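Local atomic coordinates of transcriptional regulator (Vibrio virus VP882, PDB entry 7DWM), a protein that probably regulates transcription by binding DNA and carries the small molecule 3,5-dimethylpyrazin-2-ol in a pocket of its PAS-fold region. Residues K51-E56 and D62-T67; Q75-L80 and Q232-L237; S16-F21 and F37-Q42; L172-T177 and G219-V224. All blocks are in the same frame, centred on the assembly; numbering follows the deposited sequence.

Contact 1: residues K51-E56 and D62-T67; sequences KNRNVE and DMDCET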
# COMPACT_ATOMS: atom_id res chain seq x y z
N LYS A 51 -10.67 -25.96 4.13
CA LYS A 51 -10.02 -26.47 2.89
C LYS A 51 -11.08 -26.98 1.91
O LYS A 51 -11.20 -26.41 0.82
CB LYS A 51 -9.05 -27.61 3.21
CG LYS A 51 -7.86 -27.74 2.28
CD LYS A 51 -8.23 -28.03 0.86
CE LYS A 51 -7.08 -28.61 0.06
NZ LYS A 51 -6.24 -29.50 0.88
N ASN A 52 -11.75 -28.08 2.26
CA ASN A 52 -12.79 -28.60 1.40
C ASN A 52 -14.20 -28.48 1.96
O ASN A 52 -15.16 -28.73 1.22
CB ASN A 52 -12.51 -30.07 1.03
CG ASN A 52 -11.93 -30.86 2.18
OD1 ASN A 52 -12.04 -30.47 3.34
ND2 ASN A 52 -11.31 -31.98 1.86
N ARG A 53 -14.32 -28.23 3.26
CA ARG A 53 -15.67 -28.04 3.83
C ARG A 53 -16.10 -26.67 3.33
O ARG A 53 -15.40 -25.71 3.59
CB ARG A 53 -15.72 -28.29 5.34
CG ARG A 53 -15.23 -27.14 6.22
CD ARG A 53 -15.38 -27.45 7.70
NE ARG A 53 -14.73 -28.70 8.04
CZ ARG A 53 -13.84 -28.86 9.01
NH1 ARG A 53 -13.47 -27.84 9.76
NH2 ARG A 53 -13.31 -30.05 9.22
N ASN A 54 -17.25 -26.60 2.68
CA ASN A 54 -17.66 -25.38 1.95
C ASN A 54 -18.45 -24.41 2.82
O ASN A 54 -18.94 -23.47 2.22
CB ASN A 54 -18.68 -25.71 0.86
CG ASN A 54 -18.08 -26.30 -0.40
OD1 ASN A 54 -17.29 -27.24 -0.34
ND2 ASN A 54 -18.47 -25.76 -1.55
N VAL A 55 -18.41 -24.54 4.14
CA VAL A 55 -19.35 -23.80 5.05
C VAL A 55 -19.46 -22.30 4.74
O VAL A 55 -18.45 -21.63 4.58
CB VAL A 55 -18.98 -24.04 6.52
CG1 VAL A 55 -20.11 -24.70 7.29
CG2 VAL A 55 -17.71 -24.87 6.66
N GLU A 56 -20.72 -21.86 4.65
CA GLU A 56 -21.19 -20.49 4.32
C GLU A 56 -22.45 -20.19 5.12
O GLU A 56 -23.16 -21.14 5.46
CB GLU A 56 -21.64 -20.33 2.87
CG GLU A 56 -21.51 -21.57 2.00
CD GLU A 56 -22.07 -22.87 2.55
OE1 GLU A 56 -22.01 -23.88 1.83
OE2 GLU A 56 -22.46 -22.87 3.72
N ASP A 62 -15.46 -19.06 12.66
CA ASP A 62 -15.54 -20.16 11.72
C ASP A 62 -15.02 -21.43 12.38
O ASP A 62 -14.80 -21.49 13.60
CB ASP A 62 -14.74 -19.84 10.46
CG ASP A 62 -15.53 -19.00 9.46
OD1 ASP A 62 -16.04 -19.60 8.50
OD2 ASP A 62 -15.63 -17.77 9.64
N MET A 63 -14.82 -22.46 11.56
CA MET A 63 -14.30 -23.76 11.97
C MET A 63 -12.78 -23.72 11.74
O MET A 63 -12.31 -23.05 10.82
CB MET A 63 -14.91 -24.89 11.14
CG MET A 63 -16.42 -24.96 10.94
SD MET A 63 -17.36 -26.18 11.86
CE MET A 63 -17.56 -27.34 10.49
N ASP A 64 -12.03 -24.37 12.63
CA ASP A 64 -10.67 -24.82 12.33
C ASP A 64 -9.66 -23.70 12.04
O ASP A 64 -8.73 -23.87 11.24
CB ASP A 64 -10.72 -25.78 11.13
CG ASP A 64 -11.30 -27.15 11.49
OD1 ASP A 64 -12.19 -27.22 12.34
OD2 ASP A 64 -10.87 -28.17 10.90
N CYS A 65 -9.75 -22.59 12.79
CA CYS A 65 -8.66 -21.61 12.67
C CYS A 65 -8.78 -20.56 13.75
O CYS A 65 -9.88 -20.24 14.21
CB CYS A 65 -8.62 -20.93 11.29
SG CYS A 65 -7.14 -19.91 11.10
N GLU A 66 -7.63 -20.01 14.13
CA GLU A 66 -7.54 -19.11 15.27
C GLU A 66 -8.18 -17.76 14.99
O GLU A 66 -8.47 -17.02 15.93
CB GLU A 66 -6.07 -18.92 15.67
CG GLU A 66 -5.32 -20.22 15.93
CD GLU A 66 -5.08 -20.48 17.40
OE1 GLU A 66 -4.31 -21.42 17.70
OE2 GLU A 66 -5.65 -19.76 18.24
N THR A 67 -8.36 -17.43 13.70
CA THR A 67 -9.08 -16.23 13.31
C THR A 67 -10.33 -16.02 14.14
O THR A 67 -10.66 -14.88 14.48
CB THR A 67 -9.44 -16.30 11.83
OG1 THR A 67 -9.81 -17.64 11.48
CG2 THR A 67 -8.26 -15.87 10.97

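Contact 2: residues Q75-L80 and Q232-L237; sequences QAQDRL and QVSMLL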
# COMPACT_ATOMS: atom_id res chain seq x y z
N GLN A 75 -16.40 -8.31 12.94
CA GLN A 75 -17.72 -7.80 12.63
C GLN A 75 -17.83 -6.32 13.00
O GLN A 75 -18.56 -5.58 12.33
CB GLN A 75 -18.82 -8.64 13.30
CG GLN A 75 -18.97 -8.51 14.80
CD GLN A 75 -19.43 -9.81 15.45
OE1 GLN A 75 -19.38 -10.87 14.83
NE2 GLN A 75 -19.85 -9.73 16.70
N ALA A 76 -17.10 -5.88 14.03
CA ALA A 76 -17.15 -4.46 14.37
C ALA A 76 -16.68 -3.63 13.19
O ALA A 76 -17.38 -2.70 12.75
CB ALA A 76 -16.30 -4.18 15.61
N GLN A 77 -15.54 -4.00 12.61
CA GLN A 77 -15.09 -3.36 11.38
C GLN A 77 -16.19 -3.42 10.33
O GLN A 77 -16.54 -2.40 9.72
CB GLN A 77 -13.81 -4.04 10.87
CG GLN A 77 -12.74 -4.24 11.93
CD GLN A 77 -11.79 -5.39 11.60
OE1 GLN A 77 -11.96 -6.07 10.59
NE2 GLN A 77 -10.80 -5.60 12.46
N ASP A 78 -16.81 -4.59 10.19
CA ASP A 78 -17.85 -4.84 9.20
C ASP A 78 -19.03 -3.89 9.31
O ASP A 78 -19.87 -3.89 8.40
CB ASP A 78 -18.34 -6.27 9.31
CG ASP A 78 -17.44 -7.24 8.62
OD1 ASP A 78 -17.23 -7.07 7.40
OD2 ASP A 78 -16.92 -8.16 9.29
N ARG A 79 -19.14 -3.10 10.38
CA ARG A 79 -20.26 -2.17 10.45
C ARG A 79 -19.83 -0.72 10.21
O ARG A 79 -20.64 0.06 9.70
CB ARG A 79 -20.97 -2.30 11.80
CG ARG A 79 -21.25 -3.74 12.21
CD ARG A 79 -22.65 -4.18 11.79
NE ARG A 79 -22.66 -4.75 10.45
CZ ARG A 79 -22.32 -6.01 10.18
NH1 ARG A 79 -22.35 -6.44 8.93
NH2 ARG A 79 -21.95 -6.83 11.15
N LEU A 80 -18.55 -0.40 10.41
CA LEU A 80 -18.08 0.97 10.22
C LEU A 80 -17.69 1.23 8.79
O LEU A 80 -17.64 2.39 8.37
CB LEU A 80 -16.87 1.24 11.12
CG LEU A 80 -17.19 1.91 12.45
CD1 LEU A 80 -15.96 2.66 13.06
CD2 LEU A 80 -18.43 2.81 12.33
N GLN A 232 -1.15 -11.95 17.63
CA GLN A 232 -2.32 -11.93 16.77
C GLN A 232 -2.97 -10.55 16.80
O GLN A 232 -3.31 -10.05 17.88
CB GLN A 232 -3.31 -13.00 17.22
CG GLN A 232 -4.25 -13.53 16.17
CD GLN A 232 -5.21 -14.54 16.77
OE1 GLN A 232 -6.29 -14.80 16.23
NE2 GLN A 232 -4.83 -15.10 17.90
N VAL A 233 -3.14 -9.91 15.63
CA VAL A 233 -3.76 -8.59 15.57
C VAL A 233 -4.73 -8.51 14.40
O VAL A 233 -4.60 -9.22 13.40
CB VAL A 233 -2.72 -7.43 15.47
CG1 VAL A 233 -1.62 -7.55 16.52
CG2 VAL A 233 -2.12 -7.35 14.08
N SER A 234 -5.66 -7.58 14.52
CA SER A 234 -6.41 -7.06 13.38
C SER A 234 -6.72 -5.60 13.67
O SER A 234 -7.43 -5.31 14.64
CB SER A 234 -7.69 -7.84 13.14
OG SER A 234 -8.71 -7.40 14.02
N MET A 235 -6.21 -4.70 12.85
CA MET A 235 -6.24 -3.27 13.11
C MET A 235 -6.65 -2.55 11.84
O MET A 235 -6.17 -2.87 10.75
CB MET A 235 -4.86 -2.75 13.53
CG MET A 235 -4.34 -3.21 14.87
SD MET A 235 -2.61 -2.69 15.02
CE MET A 235 -2.80 -0.92 14.95
N LEU A 236 -7.50 -1.53 11.97
CA LEU A 236 -7.83 -0.75 10.80
C LEU A 236 -6.73 0.27 10.59
O LEU A 236 -6.26 0.90 11.54
CB LEU A 236 -9.20 -0.08 10.94
CG LEU A 236 -9.68 0.57 12.24
CD1 LEU A 236 -9.01 1.91 12.52
CD2 LEU A 236 -11.20 0.74 12.20
N LEU A 237 -6.29 0.40 9.35
CA LEU A 237 -5.25 1.36 9.02
C LEU A 237 -5.86 2.74 8.84
O LEU A 237 -6.95 2.89 8.28
CB LEU A 237 -4.49 0.90 7.78
CG LEU A 237 -3.89 -0.47 8.12
CD1 LEU A 237 -3.97 -1.45 6.96
CD2 LEU A 237 -2.46 -0.33 8.60

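Contact 3: residues S16-F21 and F37-Q42; sequences SLIHFF and FIYANQ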
# COMPACT_ATOMS: atom_id res chain seq x y z
N SER A 16 -22.97 -12.95 -10.44
CA SER A 16 -21.83 -12.26 -11.06
C SER A 16 -20.66 -12.17 -10.10
O SER A 16 -19.53 -12.51 -10.47
CB SER A 16 -22.26 -10.88 -11.53
OG SER A 16 -23.60 -10.90 -12.01
N LEU A 17 -20.87 -11.71 -8.87
CA LEU A 17 -19.71 -11.39 -8.06
C LEU A 17 -19.05 -12.63 -7.46
O LEU A 17 -17.83 -12.64 -7.24
CB LEU A 17 -20.08 -10.43 -6.92
CG LEU A 17 -20.63 -9.03 -7.25
CD1 LEU A 17 -20.86 -8.29 -5.95
CD2 LEU A 17 -19.72 -8.23 -8.18
N ILE A 18 -19.80 -13.72 -7.24
CA ILE A 18 -19.15 -15.01 -6.98
C ILE A 18 -18.41 -15.56 -8.19
O ILE A 18 -17.32 -16.14 -8.05
CB ILE A 18 -20.05 -16.08 -6.30
CG1 ILE A 18 -20.93 -15.61 -5.11
CG2 ILE A 18 -19.50 -17.48 -6.34
CD1 ILE A 18 -22.43 -15.44 -5.35
N HIS A 19 -18.93 -15.40 -9.41
CA HIS A 19 -18.08 -15.80 -10.53
C HIS A 19 -16.81 -14.95 -10.56
O HIS A 19 -15.72 -15.46 -10.87
CB HIS A 19 -18.79 -15.70 -11.87
CG HIS A 19 -17.87 -16.02 -13.01
ND1 HIS A 19 -17.39 -17.30 -13.23
CD2 HIS A 19 -17.25 -15.23 -13.91
CE1 HIS A 19 -16.56 -17.29 -14.26
NE2 HIS A 19 -16.45 -16.04 -14.68
N PHE A 20 -16.93 -13.66 -10.25
CA PHE A 20 -15.78 -12.77 -10.18
C PHE A 20 -14.75 -13.27 -9.16
O PHE A 20 -13.57 -13.46 -9.50
CB PHE A 20 -16.26 -11.36 -9.83
CG PHE A 20 -15.15 -10.38 -9.56
CD1 PHE A 20 -15.12 -9.68 -8.37
CD2 PHE A 20 -14.16 -10.14 -10.50
CE1 PHE A 20 -14.11 -8.78 -8.10
CE2 PHE A 20 -13.16 -9.22 -10.24
CZ PHE A 20 -13.13 -8.55 -9.04
N PHE A 21 -15.18 -13.49 -7.92
CA PHE A 21 -14.26 -13.89 -6.85
C PHE A 21 -13.67 -15.28 -7.07
O PHE A 21 -12.52 -15.52 -6.67
CB PHE A 21 -14.98 -13.85 -5.50
CG PHE A 21 -15.53 -12.50 -5.16
CD1 PHE A 21 -14.82 -11.35 -5.46
CD2 PHE A 21 -16.76 -12.37 -4.54
CE1 PHE A 21 -15.33 -10.10 -5.15
CE2 PHE A 21 -17.27 -11.13 -4.24
CZ PHE A 21 -16.55 -9.99 -4.54
N PHE A 37 -21.62 -14.75 6.24
CA PHE A 37 -21.03 -15.00 4.93
C PHE A 37 -22.11 -15.26 3.88
O PHE A 37 -23.05 -16.02 4.12
CB PHE A 37 -20.11 -16.22 4.99
CG PHE A 37 -18.72 -15.93 5.48
CD1 PHE A 37 -17.88 -16.96 5.89
CD2 PHE A 37 -18.24 -14.63 5.53
CE1 PHE A 37 -16.60 -16.69 6.33
CE2 PHE A 37 -16.96 -14.36 5.98
CZ PHE A 37 -16.14 -15.39 6.38
N ILE A 38 -22.00 -14.62 2.72
CA ILE A 38 -22.79 -15.03 1.56
C ILE A 38 -21.96 -15.85 0.58
O ILE A 38 -22.44 -16.84 0.02
CB ILE A 38 -23.48 -13.84 0.86
CG1 ILE A 38 -24.54 -13.18 1.77
CG2 ILE A 38 -24.13 -14.31 -0.46
CD1 ILE A 38 -24.09 -12.07 2.60
N TYR A 39 -20.70 -15.47 0.37
CA TYR A 39 -19.79 -16.30 -0.40
C TYR A 39 -18.36 -15.96 -0.04
O TYR A 39 -18.06 -14.84 0.39
CB TYR A 39 -19.99 -16.15 -1.91
CG TYR A 39 -19.03 -17.02 -2.70
CD1 TYR A 39 -17.95 -16.45 -3.36
CD2 TYR A 39 -19.20 -18.40 -2.75
CE1 TYR A 39 -17.04 -17.25 -4.06
CE2 TYR A 39 -18.32 -19.20 -3.45
CZ TYR A 39 -17.24 -18.62 -4.11
OH TYR A 39 -16.38 -19.42 -4.82
N ALA A 40 -17.48 -16.94 -0.22
CA ALA A 40 -16.04 -16.75 -0.12
C ALA A 40 -15.39 -17.76 -1.04
O ALA A 40 -15.76 -18.93 -1.03
CB ALA A 40 -15.54 -16.93 1.32
N ASN A 41 -14.45 -17.30 -1.86
CA ASN A 41 -13.80 -18.17 -2.83
C ASN A 41 -12.99 -19.24 -2.11
O ASN A 41 -12.84 -19.23 -0.88
CB ASN A 41 -12.92 -17.35 -3.77
CG ASN A 41 -11.94 -16.46 -3.02
OD1 ASN A 41 -11.98 -16.37 -1.79
ND2 ASN A 41 -11.05 -15.80 -3.76
N GLN A 42 -12.46 -20.18 -2.89
CA GLN A 42 -11.63 -21.22 -2.31
C GLN A 42 -10.37 -20.69 -1.63
O GLN A 42 -9.96 -21.26 -0.61
CB GLN A 42 -11.27 -22.26 -3.38
CG GLN A 42 -10.48 -23.45 -2.85
CD GLN A 42 -10.09 -24.43 -3.94
OE1 GLN A 42 -8.91 -24.66 -4.18
NE2 GLN A 42 -11.08 -25.01 -4.60

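Contact 4: residues L172-T177 and G219-V224; sequences LLRGRT and GYYSMV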
# COMPACT_ATOMS: atom_id res chain seq x y z
N LEU A 172 14.97 5.38 15.63
CA LEU A 172 16.06 6.22 15.14
C LEU A 172 15.95 6.44 13.64
O LEU A 172 16.05 7.58 13.16
CB LEU A 172 17.41 5.58 15.49
CG LEU A 172 18.13 5.96 16.78
CD1 LEU A 172 19.60 5.62 16.64
CD2 LEU A 172 17.94 7.43 17.12
N LEU A 173 15.74 5.36 12.88
CA LEU A 173 15.57 5.45 11.44
C LEU A 173 14.31 6.22 11.03
O LEU A 173 14.13 6.49 9.84
CB LEU A 173 15.52 4.05 10.84
CG LEU A 173 16.79 3.21 10.98
CD1 LEU A 173 16.56 1.79 10.51
CD2 LEU A 173 17.94 3.85 10.22
N ARG A 174 13.44 6.57 11.98
CA ARG A 174 12.18 7.23 11.69
C ARG A 174 12.12 8.65 12.26
O ARG A 174 11.04 9.15 12.58
CB ARG A 174 11.01 6.39 12.20
CG ARG A 174 10.33 5.56 11.12
CD ARG A 174 9.97 4.16 11.61
NE ARG A 174 9.78 3.23 10.50
CZ ARG A 174 10.62 2.24 10.21
NH1 ARG A 174 11.70 2.05 10.95
NH2 ARG A 174 10.37 1.44 9.18
N GLY A 175 13.27 9.30 12.39
CA GLY A 175 13.35 10.70 12.72
C GLY A 175 13.24 11.06 14.18
O GLY A 175 13.21 12.26 14.50
N ARG A 176 13.19 10.09 15.09
CA ARG A 176 13.17 10.40 16.51
C ARG A 176 14.59 10.60 17.02
O ARG A 176 15.55 10.07 16.46
CB ARG A 176 12.48 9.28 17.30
CG ARG A 176 11.15 8.83 16.75
CD ARG A 176 10.17 9.98 16.62
NE ARG A 176 8.80 9.57 16.91
CZ ARG A 176 8.04 8.86 16.07
NH1 ARG A 176 8.51 8.48 14.90
NH2 ARG A 176 6.80 8.54 16.42
N THR A 177 14.70 11.37 18.09
CA THR A 177 15.98 11.57 18.76
C THR A 177 15.99 10.77 20.06
O THR A 177 14.98 10.20 20.47
CB THR A 177 16.25 13.05 19.03
OG1 THR A 177 17.42 13.19 19.84
CG2 THR A 177 15.07 13.68 19.75
N GLY A 219 19.31 -2.25 4.55
CA GLY A 219 17.93 -2.72 4.54
C GLY A 219 17.20 -2.62 5.86
O GLY A 219 16.08 -3.15 5.97
N TYR A 220 17.76 -1.95 6.87
CA TYR A 220 17.15 -1.95 8.19
C TYR A 220 15.94 -1.03 8.31
O TYR A 220 15.27 -1.06 9.35
CB TYR A 220 18.19 -1.58 9.24
CG TYR A 220 19.06 -2.75 9.64
CD1 TYR A 220 18.65 -3.65 10.61
CD2 TYR A 220 20.30 -2.95 9.03
CE1 TYR A 220 19.45 -4.72 10.98
CE2 TYR A 220 21.10 -4.02 9.39
CZ TYR A 220 20.67 -4.90 10.36
OH TYR A 220 21.46 -5.97 10.72
N TYR A 221 15.64 -0.21 7.30
CA TYR A 221 14.41 0.58 7.37
C TYR A 221 13.17 -0.30 7.30
O TYR A 221 12.12 0.07 7.83
CB TYR A 221 14.36 1.63 6.26
CG TYR A 221 13.24 2.62 6.46
CD1 TYR A 221 12.00 2.43 5.88
CD2 TYR A 221 13.42 3.74 7.27
CE1 TYR A 221 10.97 3.32 6.08
CE2 TYR A 221 12.40 4.64 7.47
CZ TYR A 221 11.17 4.43 6.87
OH TYR A 221 10.15 5.33 7.07
N SER A 222 13.28 -1.47 6.68
CA SER A 222 12.16 -2.39 6.54
C SER A 222 12.11 -3.41 7.67
O SER A 222 11.27 -4.32 7.64
CB SER A 222 12.22 -3.11 5.20
OG SER A 222 13.33 -4.00 5.14
N MET A 223 12.98 -3.29 8.66
CA MET A 223 13.00 -4.22 9.77
C MET A 223 11.82 -3.97 10.70
O MET A 223 11.46 -2.83 11.02
CB MET A 223 14.30 -4.10 10.55
CG MET A 223 14.33 -4.93 11.82
SD MET A 223 14.88 -4.03 13.28
CE MET A 223 13.39 -3.14 13.72
N VAL A 224 11.20 -5.06 11.13
CA VAL A 224 10.15 -5.04 12.14
C VAL A 224 10.75 -5.58 13.43
O VAL A 224 11.42 -6.62 13.39
CB VAL A 224 8.93 -5.89 11.71
CG1 VAL A 224 7.78 -5.69 12.68
CG2 VAL A 224 8.52 -5.55 10.30

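Contact 1: residues K51-E56 and D62-T67
R53 packs its hydrocarbon stem on M63 and sets its charge against D64. From CB, which points toward 62-67, the chain runs through CG with chi1 near 80°, a setting that tucks CG between the two backbone branches of its own residue. CD is the first atom to meet a partner: the terminal methyl CE of M63 lies 3.5 Å from R53 CD. Methionine suits this spot because its flexible thioether, bent at both outer torsions, can bring the methyl alongside an arginine stem. R53 NE follows, 4.0 Å from M63 CE. At the tip, the carboxylate of D64 comes in at the edge of the guanidinium, its own plane 88° from that of the arginine. R53 NH1 and D64 OD2 form a salt bridge of 2.9 Å, although the exact place of NH1 is doubtful. D64 is exposed and R53 partly so, which makes this a surface ion pair. V55 adds a loose apolar touch, its CG2 4.5 Å from M63 CG. M50 lies against V55, M63 and D64. Both segments belong to the long connection between helix 42-47 and helix 71-80 of the PAS fold; at its far end T67 leans on H94 and Y96 of strand 88-96 and touches the bound ligand.

Contact 2: residues Q75-L80 and Q232-L237
Q77 and S234 link helix 71-80 of the PAS fold to strand 233-236, the C-terminal strand that pairs antiparallel with strand 88-96 and is the outermost strand on that side within this chain. Together with L236, these are the residues that bury most surface here, and Q77 has the largest share. Its CG stands opposite its own carbonyl carbon (chi1 -48°), and the chain then runs out extended, so that the amide spans the distance from the helix to the strand. A glutamine is apt because its two polar ends can serve different partners: OE1 accepts a hydrogen bond from K107, its stronger attachment, while NE2 is turned toward the strand. K107 also forms a salt bridge with D78, the next residue of the helix, and it lines the ligand pocket; the Q77 side chain, about 5 Å from the bound 3,5-dimethylpyrazin-2-ol, probably acts from a second shell by holding K107. S234 is small enough to fit beside S73 and F74 of the helix and D92 of the neighbouring strand while still offering a hydroxyl. L236 also directs its CB toward the helix, but its packing is looser: its CD2 is 5.2 Å from CD1 of L80, at the last turn. On the other side of the strand, V233 and M235 pack on L141 of the second subunit. The direct polar link is a weak hydrogen bond in which Q77 NE2 gives a proton to S234 OG at 3.2 Å, with a strongly bent N-H...O angle of 125°.

Contact 3: residues S16-F21 and F37-Q42
I18 lies over one face of the Y39 ring, its CG2 methyl almost centred on it, where the N-terminal helix 7-21 packs on strand 37-40 at the edge of the PAS-fold sheet. The methyl is 3.3 Å from the ring centroid and only 9° off the ring normal, a CH-pi contact. At chi1 179° the Y39 ring swings away from its own backbone N, which brings one face under I18. I18 CG1 extends the overlap toward the root of the ring, 3.4 Å from Y39 CB. A beta-branched isoleucine suits the place, since its two branches can cover a flat ring together. F21 comes from another direction: its CB sits near the plane of the tyrosine ring, at the edge, 4.2 Å from Y39 CE1. The F21 ring itself meets W28, their planes nearly parallel. Y39 and I38 both face I30, the signature of a classic beta bulge in this edge strand. The preceding helical residue, F20, meets F20 of the second subunit, so one helix serves both the sheet and the dimer. N41 also ties the end of helix 7-21 to the strand, although its stronger partner is D26 O. Asparagine fits because its OD1 receives the backbone N of F44, an N-cap for helix 42-47, and also that of W28, while ND2 gives hydrogen bonds to D26 O and to the helix. The latter joins N41 ND2 to F21 O over 3.3 Å, the donor lying well above the carbonyl plane.

Contact 4: residues L172-T177 and G219-V224
In the LuxR-family region, which probably binds DNA, the Schellman motif that ends helix 163-172 presents L173 and R174 to Y220 and Y221 in the turn following helix 208-217. The guanidinium of R174 lies flat on the Y221 ring, the two planes 18° apart. Its CZ is 4.1 Å from the ring centroid and close to the normal, so the pair is both a stack and a cation-pi contact. One guanidinium thus meets both the ring of Y221 and the carbonyl of the same residue. R174 NH2 donates to Y221 O at 2.6 Å, approaching nearly end-on to the carbonyl with a C=O...N angle of 163°. NH1 is held by F170 O and NE by a salt bridge to E135 of the second subunit, so all three nitrogens have partners and the flat group is probably well fixed in its rotation. Arginine is suited to this by its planar, multiply donating head. L173 turns inward onto I212, A215 and M216 of helix 208-217, and its CD1 lies 4.0 Å from Y220 CB. Its backbone takes part as well: L173 O lies in the plane of the Y221 ring, at its edge, 3.5 Å from Y221 CE2. G175, whose positive phi suits a residue without a side chain, is the C-prime position, with R176 N bonded back to F171 O: the glycine-ended helix terminus of the Schellman motif.

Overall arrangement
Contacts 1, 2 and 3 all involve the PAS-fold region, whereas contact 4 involves the LuxR-family region, which probably binds DNA; its centre is about 38 Å from that of contact 1 and about 40 Å from that of contact 3. In contact 2 the side chain of Q77 is about 5 Å from the bound 3,5-dimethylpyrazin-2-ol. In contact 1, T67 touches the ligand, while the side chain of D64 is about 13 Å from it. Contact 1 touches contact 2 through E66 against Q232, and contact 3 through D62 against F37. Contacts 2 and 3 reach the same sheet, centres about 21 Å apart. Contacts 2, 3 and 4 all touch the second subunit.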